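Local structure of Phospholipase/Carboxylesterase (Dyadobacter fermentans, 4H0C) at residues Val18-Val26 and Val88-Ile97; Lys43-Ala51 and Ile201-Lys210. The protein probably hydrolyses carboxylic esters, perhaps including palmitoyl thioesters of proteins, as a member of the alpha/beta-hydrolase superfamily. All coordinates share one frame; numbering follows the deposited sequence.

Contact 1 of 2, residues Val18-Val26 and Val88-Ile97; sequences VQRAKKAVV and VVAEIEAQGI
Ile-97 is the largest bump of this contact, and the chain of Val-18-Val-26 bends around it. Its CG1 stands anti to the carbonyl carbon; with chi1 at -63° and the chain then extended, CD1 reaches a hollow walled by Val-18, Ala-21 and Ala-24. There Ile-97 CD1 lies 3.9 Å from Val-18 CG2 and 3.9 Å from Ala-21 CB, with the carbonyl oxygens of Ala-21 and Lys-23 also on its border. The two alanines suit the site because a single methyl each leaves room for the isoleucine. Further along the strand, Ala-24 CB meets Ile-92 CG2 at 3.7 Å, a small residue facing a branched one. CD1 of Ile-92 continues to Val-26 CG2, 3.8 Å away. Val-26 and Val-88 meet tip to tip, Val-26 CG2 to Val-88 CG1 3.8 Å. Val-26 CG2 thus sits over the shallow groove between Val-88 and Ile-92, one helical turn apart. At the other end Val-18 crosses Gln-95 at about a right angle. The glutamine chain bends at chi2 (-79°), and CG1 of Val-18 rests against the amide carbon CD of Gln-95 at 3.5 Å, while CG2 covers CB and CG. Beside this pair a water donates to both Val-18 O and Gln-95 O, tying the two loops together. Gly-96, with positive phi, closes the helix in a Schellman motif and turns the chain so that Ile-97 can point back to the strand. Phe-104 and Ile-102 of the neighbouring strand 102-107 extend the apolar layer. Strand 23-26 and helix 88-94 run nearly antiparallel, at 170°, with axes 9.8 Å apart: the packing of a helix on one face of the central sheet in the alpha/beta-hydrolase fold.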
ATOM      1  N   VAL A  18      -7.225  -0.381 -19.483  1.00 16.99           N
ATOM      2  CA  VAL A  18      -6.524  -1.580 -19.039  1.00 16.76           C
ATOM      3  C   VAL A  18      -6.140  -2.542 -20.173  1.00 18.15           C
ATOM      4  O   VAL A  18      -5.098  -3.188 -20.107  1.00 17.82           O
ATOM      5  CB  VAL A  18      -7.261  -2.269 -17.867  1.00 17.65           C
ATOM      6  CG1 VAL A  18      -8.491  -2.984 -18.377  1.00 18.47           C
ATOM      7  CG2 VAL A  18      -6.316  -3.196 -17.108  1.00 18.33           C
ATOM      8  N   GLN A  19      -6.969  -2.596 -21.219  1.00 17.84           N
ATOM      9  CA  GLN A  19      -6.683  -3.453 -22.362  1.00 17.96           C
ATOM     10  C   GLN A  19      -5.408  -3.053 -23.113  1.00 18.30           C
ATOM     11  O   GLN A  19      -4.841  -3.867 -23.848  1.00 21.26           O
ATOM     12  CB  GLN A  19      -7.862  -3.492 -23.343  1.00 21.49           C
ATOM     13  CG  GLN A  19      -9.154  -4.088 -22.786  1.00 23.00           C
ATOM     14  CD  GLN A  19     -10.381  -3.660 -23.602  1.00 25.88           C
ATOM     15  OE1 GLN A  19     -10.700  -2.463 -23.678  1.00 24.83           O
ATOM     16  NE2 GLN A  19     -11.070  -4.627 -24.216  1.00 26.77           N
ATOM     17  N   ARG A  20      -4.960  -1.812 -22.953  0.60 16.41           N
ATOM     18  CA  ARG A  20      -3.775  -1.356 -23.680  0.60 17.32           C
ATOM     19  C   ARG A  20      -2.541  -1.292 -22.778  0.60 17.00           C
ATOM     20  O   ARG A  20      -1.411  -1.297 -23.263  0.60 18.36           O
ATOM     21  CB  ARG A  20      -4.047  -0.007 -24.364  0.60 15.62           C
ATOM     22  CG  ARG A  20      -5.014  -0.138 -25.541  0.60 17.72           C
ATOM     23  CD  ARG A  20      -5.139   1.083 -26.454  0.60 21.18           C
ATOM     24  NE  ARG A  20      -6.225   0.829 -27.408  0.60 21.61           N
ATOM     25  CZ  ARG A  20      -6.084   0.170 -28.560  0.60 20.55           C
ATOM     26  NH1 ARG A  20      -4.900  -0.282 -28.926  0.60 19.48           N
ATOM     27  NH2 ARG A  20      -7.136  -0.052 -29.343  0.60 20.24           N
ATOM     28  N   ALA A  21      -2.771  -1.266 -21.466  1.00 16.79           N
ATOM     29  CA  ALA A  21      -1.720  -0.958 -20.502  1.00 16.13           C
ATOM     30  C   ALA A  21      -0.673  -2.062 -20.367  1.00 19.19           C
ATOM     31  O   ALA A  21      -1.014  -3.243 -20.309  1.00 19.78           O
ATOM     32  CB  ALA A  21      -2.336  -0.646 -19.153  1.00 15.48           C
ATOM     33  N   LYS A  22       0.588  -1.634 -20.332  0.50 20.28           N
ATOM     34  CA  LYS A  22       1.743  -2.482 -20.065  0.50 20.61           C
ATOM     35  C   LYS A  22       1.867  -2.778 -18.557  0.50 19.11           C
ATOM     36  O   LYS A  22       2.423  -3.801 -18.155  0.50 20.48           O
ATOM     37  CB  LYS A  22       3.022  -1.771 -20.543  0.50 21.80           C
ATOM     38  CG  LYS A  22       2.991  -1.323 -22.000  0.50 23.67           C
ATOM     39  CD  LYS A  22       4.311  -0.715 -22.474  0.50 27.43           C
ATOM     40  CE  LYS A  22       4.501   0.691 -21.921  0.50 26.02           C
ATOM     41  NZ  LYS A  22       3.519   1.675 -22.463  0.50 14.26           N
ATOM     42  N   LYS A  23       1.349  -1.868 -17.735  1.00 17.91           N
ATOM     43  CA  LYS A  23       1.539  -1.914 -16.285  1.00 13.73           C
ATOM     44  C   LYS A  23       0.263  -1.434 -15.604  1.00 13.31           C
ATOM     45  O   LYS A  23      -0.601  -0.804 -16.247  1.00 13.33           O
ATOM     46  CB  LYS A  23       2.711  -0.997 -15.866  1.00 15.75           C
ATOM     47  CG  LYS A  23       4.020  -1.259 -16.559  1.00 20.29           C
ATOM     48  CD  LYS A  23       5.066  -0.223 -16.191  1.00 21.62           C
ATOM     49  CE  LYS A  23       6.450  -0.728 -16.592  1.00 26.99           C
ATOM     50  NZ  LYS A  23       7.459   0.335 -16.332  1.00 34.47           N
ATOM     51  N   ALA A  24       0.145  -1.723 -14.309  1.00 13.64           N
ATOM     52  CA  ALA A  24      -0.987  -1.253 -13.534  1.00 12.16           C
ATOM     53  C   ALA A  24      -0.518  -0.835 -12.185  1.00 11.56           C
ATOM     54  O   ALA A  24       0.536  -1.287 -11.725  1.00 12.92           O
ATOM     55  CB  ALA A  24      -2.033  -2.343 -13.385  1.00 13.82           C
ATOM     56  N   VAL A  25      -1.293   0.025 -11.545  1.00 11.21           N
ATOM     57  CA  VAL A  25      -0.965   0.426 -10.171  1.00 11.07           C
ATOM     58  C   VAL A  25      -2.237   0.411  -9.335  1.00 11.37           C
ATOM     59  O   VAL A  25      -3.285   0.913  -9.782  1.00 12.58           O
ATOM     60  CB  VAL A  25      -0.266   1.809 -10.084  1.00 11.63           C
ATOM     61  CG1 VAL A  25      -1.156   2.941 -10.627  1.00 11.09           C
ATOM     62  CG2 VAL A  25       0.119   2.102  -8.630  1.00 12.41           C
ATOM     63  N   VAL A  26      -2.154  -0.227  -8.168  1.00 12.04           N
ATOM     64  CA  VAL A  26      -3.222  -0.249  -7.189  1.00 11.50           C
ATOM     65  C   VAL A  26      -2.913   0.859  -6.184  1.00 12.39           C
ATOM     66  O   VAL A  26      -1.875   0.812  -5.530  1.00 13.90           O
ATOM     67  CB  VAL A  26      -3.280  -1.621  -6.467  1.00 11.11           C
ATOM     68  CG1 VAL A  26      -4.364  -1.586  -5.402  1.00 13.96           C
ATOM     69  CG2 VAL A  26      -3.492  -2.741  -7.470  1.00 12.84           C
ATOM     70  N   VAL A  88      -9.025  -6.619  -6.647  1.00 14.72           N
ATOM     71  CA  VAL A  88      -8.466  -5.684  -7.619  1.00 15.03           C
ATOM     72  C   VAL A  88      -7.280  -6.322  -8.345  1.00 13.76           C
ATOM     73  O   VAL A  88      -7.225  -6.302  -9.591  1.00 14.28           O
ATOM     74  CB  VAL A  88      -8.025  -4.352  -6.949  1.00 13.63           C
ATOM     75  CG1 VAL A  88      -7.232  -3.475  -7.933  1.00 16.63           C
ATOM     76  CG2 VAL A  88      -9.232  -3.604  -6.378  1.00 17.78           C
ATOM     77  N   VAL A  89      -6.351  -6.913  -7.576  1.00 13.58           N
ATOM     78  CA  VAL A  89      -5.208  -7.635  -8.188  1.00 13.15           C
ATOM     79  C   VAL A  89      -5.679  -8.733  -9.137  1.00 13.65           C
ATOM     80  O   VAL A  89      -5.176  -8.840 -10.275  1.00 14.65           O
ATOM     81  CB  VAL A  89      -4.207  -8.187  -7.146  1.00 13.36           C
ATOM     82  CG1 VAL A  89      -3.151  -9.072  -7.810  1.00 16.10           C
ATOM     83  CG2 VAL A  89      -3.577  -7.031  -6.336  1.00 14.50           C
ATOM     84  N   ALA A  90      -6.654  -9.530  -8.693  1.00 14.34           N
ATOM     85  CA  ALA A  90      -7.215 -10.582  -9.536  1.00 16.21           C
ATOM     86  C   ALA A  90      -7.804 -10.025 -10.832  1.00 16.33           C
ATOM     87  O   ALA A  90      -7.597 -10.594 -11.906  1.00 17.31           O
ATOM     88  CB  ALA A  90      -8.273 -11.384  -8.770  1.00 17.00           C
ATOM     89  N   GLU A  91      -8.539  -8.918 -10.740  1.00 15.98           N
ATOM     90  CA  GLU A  91      -9.112  -8.286 -11.952  1.00 20.06           C
ATOM     91  C   GLU A  91      -8.024  -7.866 -12.947  1.00 16.72           C
ATOM     92  O   GLU A  91      -8.116  -8.150 -14.153  1.00 19.80           O
ATOM     93  CB  GLU A  91      -9.995  -7.092 -11.581  1.00 23.18           C
ATOM     94  CG  GLU A  91     -11.323  -7.489 -10.952  1.00 27.04           C
ATOM     95  CD  GLU A  91     -12.286  -6.320 -10.759  1.00 32.02           C
ATOM     96  OE1 GLU A  91     -13.216  -6.457  -9.939  1.00 37.33           O
ATOM     97  OE2 GLU A  91     -12.120  -5.267 -11.419  1.00 31.18           O
ATOM     98  N   ILE A  92      -6.982  -7.221 -12.425  1.00 15.37           N
ATOM     99  CA  ILE A  92      -5.855  -6.784 -13.243  1.00 14.65           C
ATOM    100  C   ILE A  92      -5.210  -7.976 -13.953  1.00 15.09           C
ATOM    101  O   ILE A  92      -4.977  -7.934 -15.180  1.00 15.85           O
ATOM    102  CB  ILE A  92      -4.825  -5.991 -12.420  1.00 13.39           C
ATOM    103  CG1 ILE A  92      -5.475  -4.701 -11.932  1.00 14.37           C
ATOM    104  CG2 ILE A  92      -3.598  -5.643 -13.274  1.00 13.28           C
ATOM    105  CD1 ILE A  92      -4.737  -3.985 -10.805  1.00 14.16           C
ATOM    106  N   GLU A  93      -4.941  -9.051 -13.206  1.00 16.26           N
ATOM    107  CA  GLU A  93      -4.341 -10.220 -13.833  1.00 14.77           C
ATOM    108  C   GLU A  93      -5.269 -10.826 -14.880  1.00 15.87           C
ATOM    109  O   GLU A  93      -4.792 -11.280 -15.912  1.00 16.18           O
ATOM    110  CB  GLU A  93      -3.930 -11.271 -12.801  1.00 17.65           C
ATOM    111  CG  GLU A  93      -2.830 -10.777 -11.862  1.00 16.78           C
ATOM    112  CD  GLU A  93      -2.439 -11.830 -10.838  1.00 27.36           C
ATOM    113  OE1 GLU A  93      -2.937 -11.773  -9.703  1.00 37.74           O
ATOM    114  OE2 GLU A  93      -1.657 -12.730 -11.171  1.00 34.01           O
ATOM    115  N   ALA A  94      -6.583 -10.786 -14.649  1.00 15.95           N
ATOM    116  CA  ALA A  94      -7.535 -11.318 -15.637  1.00 18.41           C
ATOM    117  C   ALA A  94      -7.609 -10.457 -16.912  1.00 16.82           C
ATOM    118  O   ALA A  94      -8.052 -10.933 -17.962  1.00 21.42           O
ATOM    119  CB  ALA A  94      -8.925 -11.522 -15.029  1.00 19.34           C
ATOM    120  N   GLN A  95      -7.181  -9.195 -16.810  1.00 17.33           N
ATOM    121  CA  GLN A  95      -7.118  -8.288 -17.969  1.00 19.18           C
ATOM    122  C   GLN A  95      -5.822  -8.490 -18.707  1.00 17.51           C
ATOM    123  O   GLN A  95      -5.573  -7.823 -19.715  1.00 23.02           O
ATOM    124  CB  GLN A  95      -7.186  -6.812 -17.544  1.00 21.22           C
ATOM    125  CG  GLN A  95      -8.399  -6.406 -16.718  1.00 25.28           C
ATOM    126  CD  GLN A  95      -9.647  -6.195 -17.552  1.00 27.48           C
ATOM    127  OE1 GLN A  95      -9.639  -6.366 -18.782  1.00 31.06           O
ATOM    128  NE2 GLN A  95     -10.736  -5.811 -16.884  1.00 36.55           N
ATOM    129  N   GLY A  96      -4.986  -9.410 -18.220  1.00 20.51           N
ATOM    130  CA  GLY A  96      -3.748  -9.802 -18.908  1.00 18.98           C
ATOM    131  C   GLY A  96      -2.465  -9.079 -18.490  1.00 18.34           C
ATOM    132  O   GLY A  96      -1.447  -9.163 -19.193  1.00 21.51           O
ATOM    133  N   ILE A  97      -2.507  -8.374 -17.357  1.00 15.92           N
ATOM    134  CA  ILE A  97      -1.313  -7.718 -16.807  1.00 15.93           C
ATOM    135  C   ILE A  97      -0.807  -8.599 -15.679  1.00 16.35           C
ATOM    136  O   ILE A  97      -1.506  -8.756 -14.658  1.00 17.61           O
ATOM    137  CB  ILE A  97      -1.598  -6.270 -16.335  1.00 14.31           C
ATOM    138  CG1 ILE A  97      -2.027  -5.429 -17.557  1.00 17.31           C
ATOM    139  CG2 ILE A  97      -0.385  -5.667 -15.598  1.00 15.98           C
ATOM    140  CD1 ILE A  97      -2.487  -4.017 -17.251  1.00 16.97           C
TER
HETATM  141  O   HOH W   1      -4.118  -5.714 -20.846  1.00 30.97           O

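Contact 2 of 2, residues Lys43-Ala51 and Ile201-Lys210; sequences KVLKLDEMA and IQLVNNTILK. With NA (sodium ion), chain D.
The backbones of Lys-43-Ala-51 and Ile-201-Lys-210 come nearest at Lys-46 and Asn-205 (CA atoms 5.8 Å apart). An inverse gamma turn pivots on Lys-46, and a type I turn from Leu-47 to Met-50 leads into strand 50-55; past the helix, another spans Thr-207 to Lys-210. Asn-205 suits its place because its amide both gives and accepts. Asn-205 ND2 donates to Val-44 O at 3.0 Å, nearly straight (166°) and in the carbonyl plane, while Asn-205 OD1 accepts Lys-46 N at 2.9 Å, the donor above the side-chain carbonyl plane. This pair fixes the amide's rotation. Earlier in the helix, the side chains of Ile-201 and Leu-45 cross at about a right angle, with Ile-201 CD1 3.6 Å from Leu-45 CD2. After the helix, Leu-209 fills a pocket with both methyls, CD1 against Leu-47 CD2 and CD2 against the CE of selenomethionine Met-50, both at 3.9 Å. The bent chain of Lys-46 passes Leu-209 O, CE coming nearest at 3.1 Å. Ile-208 O and the terminal OXT of Lys-210 bind a sodium ion, with two waters. A C-terminal helix and tail thus pack against the loop entering a sheet strand, within an alpha/beta-hydrolase fold.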
ATOM      1  N   LYS A  43      -0.714  13.144 -10.896  1.00 19.07           N
ATOM      2  CA  LYS A  43      -0.251  14.449 -11.370  1.00 19.54           C
ATOM      3  C   LYS A  43       1.224  14.698 -11.047  1.00 19.25           C
ATOM      4  O   LYS A  43       1.854  15.543 -11.679  1.00 22.49           O
ATOM      5  CB  LYS A  43      -1.119  15.577 -10.821  1.00 23.67           C
ATOM      6  CG  LYS A  43      -2.517  15.619 -11.424  1.00 32.84           C
ATOM      7  CD  LYS A  43      -3.350  16.670 -10.719  1.00 44.70           C
ATOM      8  CE  LYS A  43      -4.826  16.519 -11.036  1.00 52.33           C
ATOM      9  NZ  LYS A  43      -5.638  17.329 -10.090  1.00 57.08           N
ATOM     10  N   VAL A  44       1.768  13.966 -10.067  1.00 22.17           N
ATOM     11  CA  VAL A  44       3.155  14.157  -9.593  1.00 20.94           C
ATOM     12  C   VAL A  44       4.003  12.873  -9.594  1.00 20.89           C
ATOM     13  O   VAL A  44       5.230  12.946  -9.692  1.00 23.10           O
ATOM     14  CB  VAL A  44       3.247  14.880  -8.212  1.00 20.88           C
ATOM     15  CG1 VAL A  44       2.704  16.298  -8.315  1.00 25.11           C
ATOM     16  CG2 VAL A  44       2.547  14.100  -7.094  1.00 20.50           C
ATOM     17  N   LEU A  45       3.357  11.709  -9.480  1.00 16.82           N
ATOM     18  CA  LEU A  45       4.035  10.424  -9.627  1.00 16.47           C
ATOM     19  C   LEU A  45       4.068   9.987 -11.088  1.00 17.74           C
ATOM     20  O   LEU A  45       3.107  10.229 -11.840  1.00 19.55           O
ATOM     21  CB  LEU A  45       3.304   9.357  -8.812  1.00 16.74           C
ATOM     22  CG  LEU A  45       3.394   9.490  -7.295  1.00 18.24           C
ATOM     23  CD1 LEU A  45       2.450   8.504  -6.617  1.00 22.25           C
ATOM     24  CD2 LEU A  45       4.826   9.272  -6.812  1.00 22.66           C
ATOM     25  N   LYS A  46       5.174   9.347 -11.485  1.00 16.19           N
ATOM     26  CA  LYS A  46       5.351   8.842 -12.857  1.00 15.41           C
ATOM     27  C   LYS A  46       4.523   7.568 -13.049  1.00 18.82           C
ATOM     28  O   LYS A  46       5.052   6.455 -12.932  1.00 20.45           O
ATOM     29  CB  LYS A  46       6.854   8.584 -13.113  1.00 16.76           C
ATOM     30  CG  LYS A  46       7.216   8.173 -14.532  1.00 20.51           C
ATOM     31  CD  LYS A  46       8.724   8.245 -14.798  1.00 28.62           C
ATOM     32  CE  LYS A  46       9.224   7.080 -15.647  1.00 35.00           C
ATOM     33  NZ  LYS A  46       8.281   6.538 -16.665  1.00 45.08           N
ATOM     34  N   LEU A  47       3.229   7.735 -13.343  1.00 17.17           N
ATOM     35  CA  LEU A  47       2.306   6.597 -13.506  1.00 15.76           C
ATOM     36  C   LEU A  47       1.670   6.589 -14.891  1.00 17.37           C
ATOM     37  O   LEU A  47       0.645   5.952 -15.113  1.00 18.39           O
ATOM     38  CB  LEU A  47       1.209   6.657 -12.444  1.00 16.01           C
ATOM     39  CG  LEU A  47       1.734   6.606 -11.003  1.00 16.91           C
ATOM     40  CD1 LEU A  47       0.591   6.900 -10.055  1.00 20.12           C
ATOM     41  CD2 LEU A  47       2.375   5.254 -10.698  1.00 18.04           C
ATOM     42  N   ASP A  48       2.269   7.316 -15.826  1.00 20.53           N
ATOM     43  CA  ASP A  48       1.604   7.563 -17.105  1.00 19.57           C
ATOM     44  C   ASP A  48       1.470   6.307 -17.987  1.00 20.60           C
ATOM     45  O   ASP A  48       0.658   6.303 -18.911  1.00 20.92           O
ATOM     46  CB  ASP A  48       2.285   8.707 -17.850  1.00 21.02           C
ATOM     47  CG  ASP A  48       3.647   8.326 -18.337  1.00 23.77           C
ATOM     48  OD1 ASP A  48       4.556   8.209 -17.488  1.00 29.00           O
ATOM     49  OD2 ASP A  48       3.803   8.139 -19.567  1.00 26.29           O
ATOM     50  N   GLU A  49       2.234   5.245 -17.686  1.00 17.27           N
ATOM     51  CA  GLU A  49       2.098   3.967 -18.416  1.00 17.48           C
ATOM     52  C   GLU A  49       1.184   2.955 -17.702  1.00 15.81           C
ATOM     53  O   GLU A  49       0.951   1.833 -18.206  1.00 15.33           O
ATOM     54  CB  GLU A  49       3.463   3.348 -18.710  1.00 20.20           C
ATOM     55  CG  GLU A  49       4.246   4.152 -19.732  1.00 22.95           C
ATOM     56  CD  GLU A  49       5.683   3.706 -19.873  1.00 31.75           C
ATOM     57  OE1 GLU A  49       6.422   3.747 -18.857  1.00 35.70           O
ATOM     58  OE2 GLU A  49       6.072   3.322 -20.999  1.00 35.49           O
HETATM   59  N   MSE A  50       0.612   3.372 -16.572  1.00 14.79           N
HETATM   60  CA  MSE A  50      -0.197   2.447 -15.769  1.00 15.01           C
HETATM   61  C   MSE A  50      -1.701   2.613 -15.960  1.00 15.28           C
HETATM   62  O   MSE A  50      -2.224   3.745 -16.079  1.00 15.75           O
HETATM   63  CB  MSE A  50       0.070   2.593 -14.273  1.00 15.09           C
HETATM   64  CG  MSE A  50       1.380   1.935 -13.754  1.00 16.77           C
HETATM   65 SE   MSE A  50       2.915   2.892 -14.452  0.75 16.00          SE
HETATM   66  CE  MSE A  50       4.186   2.204 -13.159  1.00 19.44           C
ATOM     67  N   ALA A  51      -2.380   1.465 -15.968  1.00 12.50           N
ATOM     68  CA  ALA A  51      -3.811   1.419 -15.693  1.00 12.18           C
ATOM     69  C   ALA A  51      -3.914   1.625 -14.184  1.00 14.14           C
ATOM     70  O   ALA A  51      -3.277   0.908 -13.422  1.00 14.18           O
ATOM     71  CB  ALA A  51      -4.404   0.080 -16.115  1.00 14.34           C
ATOM     72  N   ILE A 201       8.365  12.067  -3.395  1.00 19.38           N
ATOM     73  CA  ILE A 201       7.826  11.965  -4.754  1.00 17.41           C
ATOM     74  C   ILE A 201       8.952  11.809  -5.781  1.00 18.51           C
ATOM     75  O   ILE A 201       8.884  10.901  -6.623  1.00 20.07           O
ATOM     76  CB  ILE A 201       6.930  13.175  -5.117  1.00 18.63           C
ATOM     77  CG1 ILE A 201       5.664  13.182  -4.249  1.00 19.74           C
ATOM     78  CG2 ILE A 201       6.563  13.167  -6.610  1.00 19.76           C
ATOM     79  CD1 ILE A 201       4.755  11.981  -4.451  1.00 21.95           C
ATOM     80  N   GLN A 202       9.969  12.677  -5.704  1.00 22.34           N
ATOM     81  CA  GLN A 202      11.101  12.630  -6.640  1.00 23.35           C
ATOM     82  C   GLN A 202      11.848  11.316  -6.495  1.00 22.59           C
ATOM     83  O   GLN A 202      12.273  10.718  -7.494  1.00 25.26           O
ATOM     84  CB  GLN A 202      12.131  13.725  -6.369  1.00 27.77           C
ATOM     85  CG  GLN A 202      11.676  15.167  -6.453  1.00 38.40           C
ATOM     86  CD  GLN A 202      12.851  16.126  -6.278  1.00 42.01           C
ATOM     87  OE1 GLN A 202      12.924  16.875  -5.295  1.00 53.95           O
ATOM     88  NE2 GLN A 202      13.795  16.090  -7.228  1.00 47.49           N
ATOM     89  N   LEU A 203      12.062  10.906  -5.244  1.00 21.02           N
ATOM     90  CA  LEU A 203      12.826   9.700  -4.985  1.00 19.18           C
ATOM     91  C   LEU A 203      12.118   8.486  -5.554  1.00 17.51           C
ATOM     92  O   LEU A 203      12.756   7.634  -6.185  1.00 18.80           O
ATOM     93  CB  LEU A 203      13.123   9.529  -3.498  1.00 22.11           C
ATOM     94  CG  LEU A 203      14.076   8.383  -3.156  1.00 22.37           C
ATOM     95  CD1 LEU A 203      15.343   8.399  -4.012  1.00 25.03           C
ATOM     96  CD2 LEU A 203      14.386   8.469  -1.666  1.00 27.73           C
ATOM     97  N   VAL A 204      10.802   8.420  -5.359  1.00 16.25           N
ATOM     98  CA  VAL A 204      10.029   7.305  -5.901  1.00 16.25           C
ATOM     99  C   VAL A 204      10.086   7.330  -7.437  1.00 15.89           C
ATOM    100  O   VAL A 204      10.223   6.284  -8.091  1.00 17.81           O
ATOM    101  CB  VAL A 204       8.585   7.298  -5.356  1.00 17.41           C
ATOM    102  CG1 VAL A 204       7.702   6.390  -6.188  1.00 18.64           C
ATOM    103  CG2 VAL A 204       8.600   6.823  -3.903  1.00 16.39           C
ATOM    104  N   ASN A 205       9.993   8.521  -8.019  1.00 17.20           N
ATOM    105  CA  ASN A 205      10.015   8.626  -9.489  1.00 15.94           C
ATOM    106  C   ASN A 205      11.330   8.190 -10.110  1.00 17.78           C
ATOM    107  O   ASN A 205      11.337   7.657 -11.216  1.00 22.33           O
ATOM    108  CB  ASN A 205       9.681  10.054  -9.930  1.00 17.21           C
ATOM    109  CG  ASN A 205       8.214  10.390  -9.762  1.00 15.70           C
ATOM    110  OD1 ASN A 205       7.362   9.502  -9.613  1.00 17.97           O
ATOM    111  ND2 ASN A 205       7.907  11.678  -9.798  1.00 18.84           N
ATOM    112  N   ASN A 206      12.428   8.407  -9.384  1.00 18.54           N
ATOM    113  CA  ASN A 206      13.777   8.067  -9.860  1.00 21.84           C
ATOM    114  C   ASN A 206      14.234   6.655  -9.509  1.00 21.76           C
ATOM    115  O   ASN A 206      15.314   6.228  -9.929  1.00 25.26           O
ATOM    116  CB  ASN A 206      14.796   9.080  -9.342  1.00 23.14           C
ATOM    117  CG  ASN A 206      14.575  10.461  -9.910  1.00 29.02           C
ATOM    118  OD1 ASN A 206      14.325  10.634 -11.105  1.00 33.79           O
ATOM    119  ND2 ASN A 206      14.672  11.457  -9.053  1.00 33.27           N
ATOM    120  N   THR A 207      13.403   5.933  -8.756  1.00 22.20           N
ATOM    121  CA  THR A 207      13.740   4.581  -8.314  1.00 19.70           C
ATOM    122  C   THR A 207      12.637   3.603  -8.695  1.00 17.27           C
ATOM    123  O   THR A 207      12.685   2.994  -9.773  1.00 19.27           O
ATOM    124  CB  THR A 207      14.072   4.527  -6.800  1.00 21.17           C
ATOM    125  OG1 THR A 207      12.950   4.981  -6.019  1.00 21.28           O
ATOM    126  CG2 THR A 207      15.306   5.407  -6.486  1.00 23.24           C
ATOM    127  N   ILE A 208      11.647   3.456  -7.824  1.00 16.14           N
ATOM    128  CA  ILE A 208      10.552   2.489  -8.051  1.00 16.03           C
ATOM    129  C   ILE A 208       9.889   2.692  -9.425  1.00 17.77           C
ATOM    130  O   ILE A 208       9.572   1.718 -10.132  1.00 18.67           O
ATOM    131  CB  ILE A 208       9.431   2.570  -6.978  1.00 15.23           C
ATOM    132  CG1 ILE A 208       9.975   2.613  -5.532  1.00 18.94           C
ATOM    133  CG2 ILE A 208       8.426   1.436  -7.177  1.00 15.12           C
ATOM    134  CD1 ILE A 208      10.847   1.438  -5.107  1.00 20.59           C
ATOM    135  N   LEU A 209       9.684   3.960  -9.793  1.00 17.97           N
ATOM    136  CA  LEU A 209       8.968   4.285 -11.024  1.00 19.99           C
ATOM    137  C   LEU A 209       9.880   4.692 -12.167  1.00 24.65           C
ATOM    138  O   LEU A 209       9.396   5.225 -13.164  1.00 28.34           O
ATOM    139  CB  LEU A 209       7.885   5.353 -10.772  1.00 18.76           C
ATOM    140  CG  LEU A 209       6.824   4.982  -9.718  1.00 17.14           C
ATOM    141  CD1 LEU A 209       5.904   6.164  -9.445  1.00 17.82           C
ATOM    142  CD2 LEU A 209       6.005   3.760 -10.120  1.00 16.32           C
ATOM    143  N   LYS A 210      11.183   4.422 -12.031  1.00 24.52           N
ATOM    144  CA  LYS A 210      12.167   4.689 -13.089  1.00 28.21           C
ATOM    145  C   LYS A 210      11.743   4.006 -14.381  1.00 29.98           C
ATOM    146  O   LYS A 210      11.868   4.562 -15.476  1.00 32.59           O
ATOM    147  CB  LYS A 210      13.561   4.183 -12.684  1.00 29.62           C
ATOM    148  CG  LYS A 210      14.711   4.752 -13.507  1.00 34.03           C
ATOM    149  CD  LYS A 210      16.049   4.127 -13.114  1.00 47.09           C
ATOM    150  CE  LYS A 210      16.552   3.111 -14.145  1.00 47.36           C
ATOM    151  NZ  LYS A 210      17.053   3.742 -15.407  1.00 43.66           N
ATOM    152  OXT LYS A 210      11.261   2.866 -14.355  1.00 31.54           O
TER
HETATM  153 NA    NA D 302       9.600   1.207 -12.838  1.00 34.36          NA
HETATM  154  O   HOH W   2       7.602   1.791 -14.359  1.00 37.89           O
HETATM  155  O   HOH W   3       9.816  -0.985 -13.173  1.00 35.00           O

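Overall arrangement
The centres of contacts 1 and 2 lie about 17 Å apart, and the two meet at the sheet, where strands 23-28 and 50-55 are parallel neighbours. Backbone hydrogen bonds join them, from Val-25 N to Ala-51 O and from Ala-51 N to Lys-23 O. Their segments alternate along the chain: 18-26, 43-51, 88-97, 201-210. Contact 1 sets helix 77-94 on the sheet, whereas contact 2 brings helix 198-206 and the C-terminus to the loop before strand 50-55. Early and late parts of the chain are thereby bound into one alpha/beta-hydrolase domain. A probable Ser-His-Asp triad of this fold (Ser-108, Asp-162, His-194) belongs to neither contact.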